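Local coordinates for protein Xaa-Pro dipeptidase (Mycobacterium tuberculosis, PDB 5E2C) that probably acts as a metal-dependent aminopeptidase of the Xaa-Pro dipeptidase family, represented here by its N-terminal domain alone, at residues L93-S97 with H98-V102. Numbering follows the deposited sequence. Where two conformers were deposited one is given.
Sequences LGFES and HVVTV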
ATOM      1  N   LEU A  93      -6.355  10.171 -13.659  1.00 11.61           N
ATOM      2  CA  LEU A  93      -6.825   8.825 -13.279  1.00 10.12           C
ATOM      3  C   LEU A  93      -6.768   8.723 -11.759  1.00  9.75           C
ATOM      4  O   LEU A  93      -5.683   8.784 -11.164  1.00 10.42           O
ATOM      5  CB  LEU A  93      -5.905   7.762 -13.882  1.00 10.69           C
ATOM      6  CG  LEU A  93      -6.238   6.307 -13.493  1.00 11.19           C
ATOM      7  CD1 LEU A  93      -7.639   5.941 -13.917  1.00 11.10           C
ATOM      8  CD2 LEU A  93      -5.234   5.341 -14.088  1.00 13.15           C
ATOM      9  N   GLY A  94      -7.929   8.588 -11.130  1.00  8.58           N
ATOM     10  CA  GLY A  94      -7.986   8.381  -9.702  1.00  8.79           C
ATOM     11  C   GLY A  94      -7.541   6.973  -9.362  1.00  8.62           C
ATOM     12  O   GLY A  94      -7.731   6.058 -10.154  1.00  9.53           O
ATOM     13  N   PHE A  95      -6.919   6.812  -8.202  1.00  8.86           N
ATOM     14  CA  PHE A  95      -6.584   5.475  -7.684  1.00  8.48           C
ATOM     15  C   PHE A  95      -6.791   5.461  -6.190  1.00  9.00           C
ATOM     16  O   PHE A  95      -6.868   6.514  -5.535  1.00  9.00           O
ATOM     17  CB  PHE A  95      -5.148   5.077  -8.046  1.00  8.24           C
ATOM     18  CG  PHE A  95      -4.098   5.833  -7.274  1.00  8.09           C
ATOM     19  CD1 PHE A  95      -3.649   7.071  -7.723  1.00  9.17           C
ATOM     20  CD2 PHE A  95      -3.549   5.309  -6.116  1.00  8.84           C
ATOM     21  CE1 PHE A  95      -2.688   7.781  -7.008  1.00  8.78           C
ATOM     22  CE2 PHE A  95      -2.583   6.012  -5.410  1.00  8.67           C
ATOM     23  CZ  PHE A  95      -2.163   7.248  -5.848  1.00  9.02           C
ATOM     24  N   GLU A  96      -6.874   4.256  -5.635  1.00  8.47           N
ATOM     25  CA  GLU A  96      -7.179   4.116  -4.223  1.00  9.26           C
ATOM     26  C   GLU A  96      -5.899   3.978  -3.404  1.00  8.84           C
ATOM     27  O   GLU A  96      -5.347   2.894  -3.210  1.00  8.42           O
ATOM     28  CB  GLU A  96      -8.153   2.966  -4.006  1.00  9.96           C
ATOM     29  CG  GLU A  96      -9.494   3.233  -4.649  1.00 11.23           C
ATOM     30  CD  GLU A  96     -10.492   2.115  -4.444  1.00 12.23           C
ATOM     31  OE1 GLU A  96     -10.167   0.973  -4.825  1.00 12.77           O
ATOM     32  OE2 GLU A  96     -11.606   2.393  -3.936  1.00 14.32           O
ATOM     33  N   SER A  97      -5.428   5.114  -2.930  1.00  8.70           N
ATOM     34  CA  SER A  97      -4.206   5.178  -2.153  1.00  9.09           C
ATOM     35  C   SER A  97      -4.278   4.447  -0.816  1.00  8.06           C
ATOM     36  O   SER A  97      -3.242   4.152  -0.240  1.00  8.04           O
ATOM     37  CB  SER A  97      -3.797   6.652  -1.950  1.00  9.86           C
ATOM     38  OG  SER A  97      -4.823   7.348  -1.289  1.00 11.41           O
ATOM     39  N   HIS A  98      -5.482   4.117  -0.336  1.00  8.62           N
ATOM     40  CA  HIS A  98      -5.629   3.352   0.899  1.00  9.66           C
ATOM     41  C   HIS A  98      -5.309   1.860   0.744  1.00  9.16           C
ATOM     42  O   HIS A  98      -5.131   1.157   1.740  1.00 10.08           O
ATOM     43  CB  HIS A  98      -7.023   3.539   1.521  1.00 10.31           C
ATOM     44  CG  HIS A  98      -8.107   2.766   0.836  1.00 12.07           C
ATOM     45  ND1 HIS A  98      -8.673   3.161  -0.353  1.00 12.37           N
ATOM     46  CD2 HIS A  98      -8.728   1.608   1.181  1.00 13.10           C
ATOM     47  CE1 HIS A  98      -9.601   2.286  -0.713  1.00 13.42           C
ATOM     48  NE2 HIS A  98      -9.648   1.330   0.199  1.00 13.79           N
ATOM     49  N   VAL A  99      -5.215   1.391  -0.494  0.50  9.07           N
ATOM     50  CA  VAL A  99      -4.912  -0.007  -0.739  0.50  9.14           C
ATOM     51  C   VAL A  99      -3.748  -0.251  -1.716  0.50  8.45           C
ATOM     52  O   VAL A  99      -3.031  -1.228  -1.568  0.50  9.43           O
ATOM     53  CB  VAL A  99      -6.187  -0.751  -1.181  0.50  9.61           C
ATOM     54  CG1 VAL A  99      -6.428  -0.606  -2.666  0.50  9.76           C
ATOM     55  CG2 VAL A  99      -6.098  -2.214  -0.786  0.50  9.79           C
ATOM     56  N   VAL A 100      -3.539   0.624  -2.694  1.00  7.80           N
ATOM     57  CA  VAL A 100      -2.416   0.464  -3.630  1.00  7.64           C
ATOM     58  C   VAL A 100      -1.094   0.647  -2.851  1.00  7.26           C
ATOM     59  O   VAL A 100      -0.934   1.607  -2.091  1.00  7.21           O
ATOM     60  CB  VAL A 100      -2.521   1.440  -4.829  1.00  7.85           C
ATOM     61  CG1 VAL A 100      -1.264   1.416  -5.711  1.00  7.78           C
ATOM     62  CG2 VAL A 100      -3.770   1.161  -5.657  1.00  8.97           C
ATOM     63  N   THR A 101      -0.151  -0.277  -3.035  1.00  7.10           N
ATOM     64  CA  THR A 101       1.143  -0.206  -2.353  1.00  7.14           C
ATOM     65  C   THR A 101       2.084   0.759  -3.061  1.00  7.02           C
ATOM     66  O   THR A 101       1.819   1.168  -4.185  1.00  7.57           O
ATOM     67  CB  THR A 101       1.838  -1.575  -2.263  1.00  7.24           C
ATOM     68  OG1 THR A 101       2.178  -2.029  -3.575  1.00  7.58           O
ATOM     69  CG2 THR A 101       0.932  -2.597  -1.545  1.00  7.43           C
ATOM     70  N   VAL A 102       3.188   1.100  -2.419  1.00  6.93           N
ATOM     71  CA  VAL A 102       4.168   1.990  -3.038  1.00  7.86           C
ATOM     72  C   VAL A 102       4.754   1.314  -4.297  1.00  8.02           C
ATOM     73  O   VAL A 102       4.812   1.923  -5.368  1.00  8.19           O
ATOM     74  CB  VAL A 102       5.242   2.442  -2.043  1.00  8.63           C
ATOM     75  CG1 VAL A 102       6.372   3.189  -2.746  1.00 10.33           C
ATOM     76  CG2 VAL A 102       4.609   3.305  -0.966  1.00  8.67           C
TER
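E96 O receives the backbone N-H groups of both V99 and V100, so a type I beta turn over E96-V99 overlaps an alpha-turn reaching V100. This double turn ends strand 92-95 of the mixed sheet in the creatinase/prolidase N-terminal domain and leads into helix 102-111. V100 N lies nearly along the C=O direction, 2.9 Å from E96 O, and its N-H points almost straight at the oxygen (174°). V99 N is 3.1 Å from the same oxygen but approaches from above the carbonyl plane, which leaves room for both donors.

The side chains of E96 and H98 run side by side, with E96 CB 3.7 Å from H98 CE1. E96 OE2 lies in the imidazole plane at the ring edge, while the carboxylate is turned nearly perpendicular to the ring. A carboxylate suits this buried place because donors surround it: S23 N and D24 N bond to OE1, and N27 ND2 to OE2. An imidazole suits position 98 because its two nitrogens reach two polar partners, ND1 bonding to S123 OG and NE2 to D24 OD2. S97, second in the turn, brings a hydroxyl whose OG is hydrogen-bonded to D103 OD1 of the second subunit, tying the turn to that subunit.

On the way to helix 102-111, the side chains of F95 and V100 meet roughly perpendicular to each other, and both offer apolar surface to L105 of that helix. T101 caps the helix, its OG1 accepting from G104 N. With V100 CG2 placed beside its own backbone N, this methyl lies 4.2 Å from F95 CD2 and 3.4 Å from E96 O.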